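Local structure of 3-oxoacyl-[acyl-carrier-protein] synthase 3 (Pseudomonas aeruginosa, 2X3E) at residues A[229-232]-A[233-237]; A[264-267]-A[268-272]; A[290-293]-A[294-297]. The protein probably catalyses the first condensation of bacterial fatty acid synthesis, joining acetyl-CoA and malonyl-ACP to give 3-oxobutanoyl-ACP. The protein carries 1 engineered substitution. All coordinates share one frame; numbering follows the deposited sequence. Where two conformers were deposited one is given.

Contact 1. Residues A[229-232]-A[233-237]; sequences SVRR and VLDRV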
ATOM      1  N   SER A 229      -5.978 -19.390 -10.846  1.00 15.58           N
ATOM      2  CA  SER A 229      -5.741 -17.994 -11.236  1.00 15.30           C
ATOM      3  C   SER A 229      -5.023 -17.922 -12.585  1.00 15.08           C
ATOM      4  O   SER A 229      -5.395 -17.123 -13.458  1.00 15.35           O
ATOM      5  CB  SER A 229      -4.947 -17.246 -10.156  1.00 15.23           C
ATOM      6  OG  SER A 229      -4.732 -15.892 -10.533  1.00 15.24           O
ATOM      7  N   VAL A 230      -4.015 -18.777 -12.763  1.00 15.02           N
ATOM      8  CA  VAL A 230      -3.321 -18.886 -14.046  1.00 14.88           C
ATOM      9  C   VAL A 230      -4.329 -19.241 -15.137  1.00 15.41           C
ATOM     10  O   VAL A 230      -4.370 -18.592 -16.176  1.00 15.27           O
ATOM     11  CB  VAL A 230      -2.179 -19.937 -14.014  1.00 14.79           C
ATOM     12  CG1 VAL A 230      -1.578 -20.123 -15.412  1.00 14.93           C
ATOM     13  CG2 VAL A 230      -1.099 -19.520 -13.025  1.00 14.85           C
ATOM     14  N   ARG A 231      -5.157 -20.257 -14.890  1.00 16.46           N
ATOM     15  CA  ARG A 231      -6.141 -20.676 -15.893  1.00 17.13           C
ATOM     16  C   ARG A 231      -7.053 -19.531 -16.319  1.00 17.19           C
ATOM     17  O   ARG A 231      -7.346 -19.383 -17.500  1.00 17.14           O
ATOM     18  CB  ARG A 231      -7.005 -21.842 -15.402  1.00 18.26           C
ATOM     19  CG  ARG A 231      -8.101 -22.252 -16.397  1.00 19.44           C
ATOM     20  CD  ARG A 231      -7.519 -22.673 -17.748  1.00 20.31           C
ATOM     21  NE  ARG A 231      -6.817 -23.948 -17.635  1.00 21.87           N
ATOM     22  CZ  ARG A 231      -6.071 -24.510 -18.585  1.00 22.57           C
ATOM     23  NH1 ARG A 231      -5.882 -23.908 -19.751  1.00 23.95           N
ATOM     24  NH2 ARG A 231      -5.500 -25.687 -18.354  1.00 22.81           N
ATOM     25  N   ARG A 232      -7.502 -18.727 -15.361  1.00 17.06           N
ATOM     26  CA  ARG A 232      -8.364 -17.585 -15.676  1.00 17.64           C
ATOM     27  C   ARG A 232      -7.684 -16.573 -16.593  1.00 17.50           C
ATOM     28  O   ARG A 232      -8.292 -16.080 -17.550  1.00 17.59           O
ATOM     29  CB  ARG A 232      -8.855 -16.916 -14.392  1.00 17.79           C
ATOM     30  CG  ARG A 232      -9.817 -17.809 -13.625  1.00 18.74           C
ATOM     31  CD  ARG A 232     -10.576 -17.067 -12.572  1.00 19.83           C
ATOM     32  NE  ARG A 232      -9.736 -16.614 -11.466  1.00 19.63           N
ATOM     33  CZ  ARG A 232      -9.341 -17.367 -10.436  1.00 19.99           C
ATOM     34  NH1 ARG A 232      -9.679 -18.654 -10.346  1.00 20.03           N
ATOM     35  NH2 ARG A 232      -8.591 -16.826  -9.485  1.00 19.30           N
ATOM     36  N   VAL A 233      -6.422 -16.273 -16.319  1.00 17.28           N
ATOM     37  CA  VAL A 233      -5.691 -15.315 -17.148  1.00 17.80           C
ATOM     38  C   VAL A 233      -5.338 -15.926 -18.532  1.00 17.59           C
ATOM     39  O   VAL A 233      -5.350 -15.221 -19.545  1.00 17.89           O
ATOM     40  CB  VAL A 233      -4.475 -14.729 -16.372  1.00 17.57           C
ATOM     41  CG1 VAL A 233      -3.265 -15.647 -16.450  1.00 17.95           C
ATOM     42  CG2 VAL A 233      -4.142 -13.328 -16.866  1.00 19.99           C
ATOM     43  N   LEU A 234      -5.075 -17.238 -18.580  1.00 17.24           N
ATOM     44  CA  LEU A 234      -4.869 -17.940 -19.863  1.00 17.19           C
ATOM     45  C   LEU A 234      -6.109 -17.818 -20.749  1.00 18.29           C
ATOM     46  O   LEU A 234      -6.017 -17.445 -21.930  1.00 18.66           O
ATOM     47  CB  LEU A 234      -4.532 -19.423 -19.641  1.00 17.19           C
ATOM     48  CG  LEU A 234      -3.169 -19.764 -19.025  1.00 15.82           C
ATOM     49  CD1 LEU A 234      -3.030 -21.275 -18.860  1.00 16.03           C
ATOM     50  CD2 LEU A 234      -2.050 -19.212 -19.879  1.00 15.97           C
ATOM     51  N   ASP A 235      -7.267 -18.112 -20.160  1.00 18.62           N
ATOM     52  CA  ASP A 235      -8.555 -17.975 -20.836  1.00 19.84           C
ATOM     53  C   ASP A 235      -8.804 -16.541 -21.298  1.00 20.27           C
ATOM     54  O   ASP A 235      -9.340 -16.323 -22.381  1.00 20.71           O
ATOM     55  CB  ASP A 235      -9.703 -18.439 -19.922  1.00 20.47           C
ATOM     56  CG  ASP A 235      -9.766 -19.956 -19.763  1.00 21.29           C
ATOM     57  OD1 ASP A 235      -9.171 -20.689 -20.592  1.00 20.58           O
ATOM     58  OD2 ASP A 235     -10.428 -20.424 -18.803  1.00 21.59           O
ATOM     59  N   ARG A 236      -8.399 -15.569 -20.482  1.00 20.21           N
ATOM     60  CA  ARG A 236      -8.576 -14.156 -20.826  1.00 21.26           C
ATOM     61  C   ARG A 236      -7.720 -13.702 -22.018  1.00 21.25           C
ATOM     62  O   ARG A 236      -8.197 -12.946 -22.865  1.00 22.59           O
ATOM     63  CB  ARG A 236      -8.340 -13.270 -19.595  1.00 20.95           C
ATOM     64  CG  ARG A 236      -9.537 -13.270 -18.651  1.00 23.66           C
ATOM     65  CD  ARG A 236      -9.230 -12.814 -17.219  1.00 25.63           C
ATOM     66  NE  ARG A 236     -10.333 -13.219 -16.338  1.00 28.60           N
ATOM     67  CZ  ARG A 236     -10.317 -13.219 -15.004  1.00 29.02           C
ATOM     68  NH1 ARG A 236      -9.253 -12.813 -14.326  1.00 28.84           N
ATOM     69  NH2 ARG A 236     -11.399 -13.621 -14.343  1.00 31.18           N
ATOM     70  N   VAL A 237      -6.485 -14.190 -22.095  1.00 20.61           N
ATOM     71  CA  VAL A 237      -5.566 -13.766 -23.148  0.50 20.79           C
ATOM     72  C   VAL A 237      -5.619 -14.710 -24.358  1.00 21.54           C
ATOM     73  O   VAL A 237      -5.033 -14.425 -25.407  1.00 22.03           O
ATOM     74  CB  VAL A 237      -4.132 -13.625 -22.596  0.50 19.98           C
ATOM     75  CG1 VAL A 237      -3.453 -14.986 -22.493  0.50 18.61           C
ATOM     76  CG2 VAL A 237      -3.322 -12.652 -23.449  0.50 20.66           C
TER
HETATM   77  O   HOH W   1      -6.799 -21.646 -21.292  1.00 16.73           O

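Contact 2. Residues A[264-267]-A[268-272]; sequences LDLP and VERVV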
ATOM      1  N   LEU A 264      -2.094 -27.753 -14.186  1.00 18.46           N
ATOM      2  CA  LEU A 264      -2.237 -27.150 -15.512  1.00 18.89           C
ATOM      3  C   LEU A 264      -1.809 -28.079 -16.643  1.00 19.24           C
ATOM      4  O   LEU A 264      -1.902 -27.696 -17.802  1.00 20.14           O
ATOM      5  CB  LEU A 264      -1.397 -25.864 -15.598  1.00 18.03           C
ATOM      6  CG  LEU A 264      -1.750 -24.693 -14.677  1.00 18.31           C
ATOM      7  CD1 LEU A 264      -0.586 -23.723 -14.559  1.00 17.63           C
ATOM      8  CD2 LEU A 264      -2.990 -23.971 -15.180  1.00 19.62           C
ATOM      9  N   ASP A 265      -1.353 -29.291 -16.315  1.00 19.74           N
ATOM     10  CA  ASP A 265      -0.769 -30.202 -17.308  0.50 20.29           C
ATOM     11  C   ASP A 265       0.335 -29.483 -18.091  1.00 19.85           C
ATOM     12  O   ASP A 265       0.457 -29.642 -19.312  1.00 19.93           O
ATOM     13  CB  ASP A 265      -1.840 -30.759 -18.267  0.50 21.31           C
ATOM     14  CG  ASP A 265      -2.681 -31.852 -17.639  0.50 22.47           C
ATOM     15  OD1 ASP A 265      -2.114 -32.717 -16.940  0.50 24.01           O
ATOM     16  OD2 ASP A 265      -3.911 -31.860 -17.866  0.50 23.11           O
ATOM     17  N   LEU A 266       1.133 -28.691 -17.370  1.00 19.08           N
ATOM     18  CA  LEU A 266       2.247 -27.928 -17.925  1.00 18.67           C
ATOM     19  C   LEU A 266       3.550 -28.619 -17.525  1.00 18.69           C
ATOM     20  O   LEU A 266       3.683 -29.059 -16.388  1.00 18.72           O
ATOM     21  CB  LEU A 266       2.240 -26.514 -17.346  1.00 17.76           C
ATOM     22  CG  LEU A 266       3.241 -25.518 -17.927  1.00 18.09           C
ATOM     23  CD1 LEU A 266       2.743 -24.994 -19.273  1.00 18.02           C
ATOM     24  CD2 LEU A 266       3.475 -24.364 -16.960  1.00 16.50           C
ATOM     25  N   PRO A 267       4.515 -28.720 -18.453  1.00 19.31           N
ATOM     26  CA  PRO A 267       5.804 -29.302 -18.079  1.00 19.75           C
ATOM     27  C   PRO A 267       6.473 -28.530 -16.942  1.00 19.44           C
ATOM     28  O   PRO A 267       6.573 -27.294 -17.001  1.00 18.75           O
ATOM     29  CB  PRO A 267       6.627 -29.207 -19.369  1.00 20.27           C
ATOM     30  CG  PRO A 267       5.624 -29.161 -20.456  1.00 20.50           C
ATOM     31  CD  PRO A 267       4.438 -28.434 -19.896  1.00 19.85           C
ATOM     32  N   VAL A 268       6.909 -29.254 -15.913  1.00 20.00           N
ATOM     33  CA  VAL A 268       7.491 -28.638 -14.719  1.00 20.04           C
ATOM     34  C   VAL A 268       8.724 -27.784 -15.045  1.00 20.26           C
ATOM     35  O   VAL A 268       8.949 -26.761 -14.398  1.00 20.02           O
ATOM     36  CB  VAL A 268       7.838 -29.703 -13.641  1.00 20.44           C
ATOM     37  CG1 VAL A 268       8.701 -29.112 -12.524  1.00 20.80           C
ATOM     38  CG2 VAL A 268       6.567 -30.302 -13.062  1.00 19.67           C
ATOM     39  N   GLU A 269       9.491 -28.192 -16.057  1.00 21.29           N
ATOM     40  CA  GLU A 269      10.684 -27.457 -16.487  1.00 21.90           C
ATOM     41  C   GLU A 269      10.381 -26.013 -16.908  1.00 21.21           C
ATOM     42  O   GLU A 269      11.277 -25.168 -16.894  1.00 21.31           O
ATOM     43  CB  GLU A 269      11.392 -28.193 -17.633  1.00 23.25           C
ATOM     44  CG  GLU A 269      10.631 -28.151 -18.954  1.00 25.16           C
ATOM     45  CD  GLU A 269      11.070 -29.203 -19.943  1.00 29.12           C
ATOM     46  OE1 GLU A 269      12.183 -29.762 -19.792  1.00 31.17           O
ATOM     47  OE2 GLU A 269      10.297 -29.464 -20.887  1.00 31.06           O
ATOM     48  N   ARG A 270       9.133 -25.738 -17.282  1.00 20.67           N
ATOM     49  CA  ARG A 270       8.713 -24.388 -17.651  1.00 20.17           C
ATOM     50  C   ARG A 270       8.445 -23.483 -16.447  1.00 19.31           C
ATOM     51  O   ARG A 270       8.271 -22.275 -16.612  1.00 19.12           O
ATOM     52  CB  ARG A 270       7.468 -24.438 -18.529  1.00 20.26           C
ATOM     53  CG  ARG A 270       7.693 -25.172 -19.822  1.00 20.92           C
ATOM     54  CD  ARG A 270       6.537 -24.990 -20.759  1.00 21.50           C
ATOM     55  NE  ARG A 270       6.581 -25.946 -21.862  1.00 21.84           N
ATOM     56  CZ  ARG A 270       5.678 -26.012 -22.838  1.00 23.02           C
ATOM     57  NH1 ARG A 270       4.653 -25.167 -22.867  1.00 22.42           N
ATOM     58  NH2 ARG A 270       5.804 -26.925 -23.792  1.00 23.32           N
ATOM     59  N   VAL A 271       8.399 -24.055 -15.247  1.00 19.07           N
ATOM     60  CA  VAL A 271       8.260 -23.256 -14.034  1.00 18.64           C
ATOM     61  C   VAL A 271       9.633 -22.701 -13.655  1.00 19.02           C
ATOM     62  O   VAL A 271      10.589 -23.463 -13.470  1.00 19.65           O
ATOM     63  CB  VAL A 271       7.679 -24.079 -12.864  1.00 18.61           C
ATOM     64  CG1 VAL A 271       7.554 -23.214 -11.612  1.00 18.28           C
ATOM     65  CG2 VAL A 271       6.322 -24.660 -13.262  1.00 18.65           C
ATOM     66  N   VAL A 272       9.729 -21.379 -13.560  1.00 18.87           N
ATOM     67  CA  VAL A 272      10.972 -20.709 -13.178  1.00 19.42           C
ATOM     68  C   VAL A 272      11.079 -20.744 -11.658  1.00 19.89           C
ATOM     69  O   VAL A 272      10.188 -20.246 -10.965  1.00 19.74           O
ATOM     70  CB  VAL A 272      11.012 -19.242 -13.663  1.00 19.12           C
ATOM     71  CG1 VAL A 272      12.345 -18.575 -13.283  1.00 19.34           C
ATOM     72  CG2 VAL A 272      10.784 -19.169 -15.162  1.00 19.72           C
TER

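Contact 3. Residues A[290-293]-A[294-297]; sequences LAHG and LRQG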
ATOM      1  N   LEU A 290      12.575 -14.252 -11.634  1.00 14.48           N
ATOM      2  CA  LEU A 290      12.864 -13.645 -12.933  1.00 15.07           C
ATOM      3  C   LEU A 290      14.366 -13.369 -13.125  1.00 15.45           C
ATOM      4  O   LEU A 290      14.922 -13.677 -14.183  1.00 15.69           O
ATOM      5  CB  LEU A 290      12.053 -12.352 -13.133  1.00 14.92           C
ATOM      6  CG  LEU A 290      10.555 -12.513 -13.432  1.00 14.58           C
ATOM      7  CD1 LEU A 290       9.846 -11.159 -13.450  1.00 14.85           C
ATOM      8  CD2 LEU A 290      10.334 -13.251 -14.764  1.00 14.47           C
ATOM      9  N   ALA A 291      15.016 -12.791 -12.113  1.00 15.77           N
ATOM     10  CA  ALA A 291      16.451 -12.498 -12.192  1.00 16.46           C
ATOM     11  C   ALA A 291      17.263 -13.784 -12.380  1.00 17.36           C
ATOM     12  O   ALA A 291      18.220 -13.816 -13.150  1.00 17.47           O
ATOM     13  CB  ALA A 291      16.922 -11.734 -10.948  1.00 16.53           C
ATOM     14  N   HIS A 292      16.858 -14.843 -11.685  1.00 17.68           N
ATOM     15  CA  HIS A 292      17.471 -16.158 -11.838  1.00 18.58           C
ATOM     16  C   HIS A 292      17.328 -16.674 -13.269  1.00 18.87           C
ATOM     17  O   HIS A 292      18.299 -17.124 -13.875  1.00 19.65           O
ATOM     18  CB  HIS A 292      16.843 -17.144 -10.849  1.00 18.78           C
ATOM     19  CG  HIS A 292      17.209 -18.571 -11.100  1.00 20.37           C
ATOM     20  ND1 HIS A 292      18.417 -19.109 -10.711  1.00 22.85           N
ATOM     21  CD2 HIS A 292      16.522 -19.575 -11.692  1.00 22.19           C
ATOM     22  CE1 HIS A 292      18.458 -20.384 -11.059  1.00 24.19           C
ATOM     23  NE2 HIS A 292      17.322 -20.690 -11.658  1.00 23.33           N
ATOM     24  N   GLY A 293      16.116 -16.601 -13.806  1.00 18.69           N
ATOM     25  CA  GLY A 293      15.864 -17.017 -15.186  1.00 19.09           C
ATOM     26  C   GLY A 293      16.689 -16.249 -16.202  1.00 19.69           C
ATOM     27  O   GLY A 293      17.212 -16.825 -17.155  1.00 19.97           O
ATOM     28  N   LEU A 294      16.811 -14.941 -16.000  1.00 20.16           N
ATOM     29  CA  LEU A 294      17.612 -14.101 -16.884  1.00 21.27           C
ATOM     30  C   LEU A 294      19.105 -14.456 -16.797  1.00 22.49           C
ATOM     31  O   LEU A 294      19.775 -14.571 -17.827  1.00 23.28           O
ATOM     32  CB  LEU A 294      17.380 -12.616 -16.557  1.00 21.31           C
ATOM     33  CG  LEU A 294      17.877 -11.599 -17.584  1.00 22.86           C
ATOM     34  CD1 LEU A 294      17.181 -11.798 -18.920  1.00 23.17           C
ATOM     35  CD2 LEU A 294      17.656 -10.177 -17.077  1.00 23.05           C
ATOM     36  N   ARG A 295      19.611 -14.641 -15.579  1.00 22.71           N
ATOM     37  CA  ARG A 295      21.001 -15.072 -15.356  1.00 24.31           C
ATOM     38  C   ARG A 295      21.309 -16.388 -16.071  1.00 24.97           C
ATOM     39  O   ARG A 295      22.386 -16.554 -16.648  1.00 25.70           O
ATOM     40  CB  ARG A 295      21.285 -15.272 -13.862  1.00 24.25           C
ATOM     41  CG  ARG A 295      21.583 -14.009 -13.071  1.00 26.02           C
ATOM     42  CD  ARG A 295      22.305 -14.349 -11.765  1.00 27.69           C
ATOM     43  NE  ARG A 295      21.474 -15.152 -10.860  1.00 27.80           N
ATOM     44  CZ  ARG A 295      20.548 -14.662 -10.033  1.00 27.61           C
ATOM     45  NH1 ARG A 295      20.296 -13.357  -9.985  1.00 26.51           N
ATOM     46  NH2 ARG A 295      19.859 -15.488  -9.247  1.00 27.38           N
ATOM     47  N   GLN A 296      20.358 -17.319 -16.012  1.00 24.90           N
ATOM     48  CA  GLN A 296      20.509 -18.642 -16.622  1.00 25.95           C
ATOM     49  C   GLN A 296      20.223 -18.676 -18.128  1.00 26.49           C
ATOM     50  O   GLN A 296      20.401 -19.715 -18.763  1.00 27.05           O
ATOM     51  CB  GLN A 296      19.583 -19.642 -15.926  1.00 25.60           C
ATOM     52  CG  GLN A 296      19.919 -19.890 -14.466  1.00 27.03           C
ATOM     53  CD  GLN A 296      21.138 -20.760 -14.294  1.00 29.82           C
ATOM     54  OE1 GLN A 296      21.273 -21.800 -14.946  1.00 32.31           O
ATOM     55  NE2 GLN A 296      22.041 -20.343 -13.411  1.00 32.10           N
ATOM     56  N   GLY A 297      19.773 -17.560 -18.696  1.00 26.52           N
ATOM     57  CA  GLY A 297      19.358 -17.518 -20.099  1.00 27.09           C
ATOM     58  C   GLY A 297      18.113 -18.341 -20.394  1.00 26.91           C
ATOM     59  O   GLY A 297      17.879 -18.747 -21.538  1.00 27.50           O
TER
HETATM   60  O   HOH W   2      21.283 -18.069 -10.521  1.00 25.37           O

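Contact 1. Residues A[229-232]-A[233-237]
R232 and R236, one helical turn apart, run side by side and point the same way, R236 being the straighter of the two chains. R236 climbs past the R232 carbonyl from CB through CD, R236 CG lying 3.3 Å from R232 O, and R236 NE still runs beside that oxygen. The chain is extended from CG to NE (chi2 161°, chi3 -164°), which carries the guanidinium back over its neighbour: R232 CB sits over the centre of that plane, 4.0 Å from R236 CZ. At the tip, R236 NH2 lies near the plane of the R232 guanidinium, at its edge and 4.5 Å from R232 NE, with the two planes 58° apart. D181, whose carboxylate takes a salt bridge from each arginine, probably eases the closeness of the like charges; S229 OG bonds to D181, and R236 NH1 also donates to F180 O.

On another face, R231 bends at chi2 and chi3, its CD reaching 3.8 Å from D235 OD2. The charged ends do not meet; water 1 joins them, accepting from R231 NH1 at 2.9 Å and donating to D235 OD1. L234 CD1 packs over one face of the R231 guanidinium and against V230 CG1 at 3.9 Å. Four consecutive i to i+4 backbone bonds, from V233 N to S229 O through R236 N to R232 O, hold the turn.

This is the last stretch of helix 215-237, lying on the four-stranded sheet: V230 and V233 pack on strands 304-311 and 315-322, V233 also on A179 of strand 177-184, while L234 meets W239 and L244 in the following loop.

Contact 2. Residues A[264-267]-A[268-272]
P267 and R270 meet mainly through apolar packing against a flat cation. The proline ring and the arginine lie side by side, pointing the same way, with P267 CG and CD over one face of the guanidinium; P267 CG comes to 3.6 Å from R270 NE. An extended chain, chi2 -170° and chi3 -166°, lays the arginine along the ring. L266 CD1 approaches obliquely, 4.1 Å from R270 NH1, and the carboxylate end of E269 brushes the proline, OE2 4.0 Å from P267 CB.

A single backbone hydrogen bond joins the two segments, R270 N to P267 O at 3.0 Å. Its donor stands well above the carbonyl plane, and the C=O...N angle is only 126°. V271 N repeats the three-residue spacing onto V268 O at 2.9 Å.

The polar end of R270 is held from outside, NH1 donating to the carbonyls of S242 and L244, so the guanidinium is fixed while its face rests on P267.

Successive i to i+3 bonds make residues 268-270 a short 3-10 turn. It follows the Schellman motif that ends helix 254-264 at D265, and leads the chain back beside strand 246-249, where R270 and V272 make backbone bonds with L247.

Contact 3. Residues A[290-293]-A[294-297]
H292 and R295 share water 2, which accepts from R295 NE at 2.9 Å and lies 3.1 Å from H292 ND1, hydrogen-bonded to it as well. The water sits in the guanidinium plane, at its edge. Backbone bonds then tie the turn: L294 N to L290 O, R295 N to A291 O and Q296 N to H292 O, each between 2.9 and 3.0 Å.

Around this polar frame the side chains of R295 and H292 cross at about a right angle, ring and guanidinium planes 71° apart. A bend at chi3 (-64°) folds the arginine back on the helix, so that one face of its guanidinium lies against the backbone, with A291 O and H292 CA beneath it and R295 NH2 3.6 Å from H292 CA. R295 NH2 also lies near the plane of the imidazole, at its edge, and R295 NH1 touches A291 CB at 3.9 Å.

Q296 packs over a face of the same ring. Its CG makes a CH-pi contact, 4.0 Å from the centroid of the H292 ring and 21° off the normal; the chain bends at chi2, and the amide plane ends up nearly parallel to the imidazole. L290 and L294 pack on L11 of strand 5-14, and A291 on S13 of that strand; L290 also meets W323 and L294 meets I326, whereas H292 touches N274.

The chain leaves the helix through G297, whose positive phi and bond from G297 N to L294 O at 3.1 Å belong to a Schellman motif, a C-terminal helix cap that here closes helix 285-295.

The three contacts follow one another along the C-terminal half of the chain, each at or just beyond the end of a helix: 215-237, 254-264 and 285-295. Contacts 1 and 2 have centres about 15 Å apart and touch where V230 CG1 meets L264 CD1 at 3.8 Å. Contacts 2 and 3, centres about 16 Å apart, meet through V272 CG1 and G293 N at 4.3 Å. Contacts 1 and 3, centres about 24 Å apart, do not touch, making contact 2 the bridge. Contact 1 packs on the four-stranded sheet, contact 2 runs beside its edge strand 246-249, and contact 3 faces strand 5-14 of the five-stranded sheet. The predicted catalytic H250 side chain lies about 10 to 11 Å from those of V230, V271 and L290.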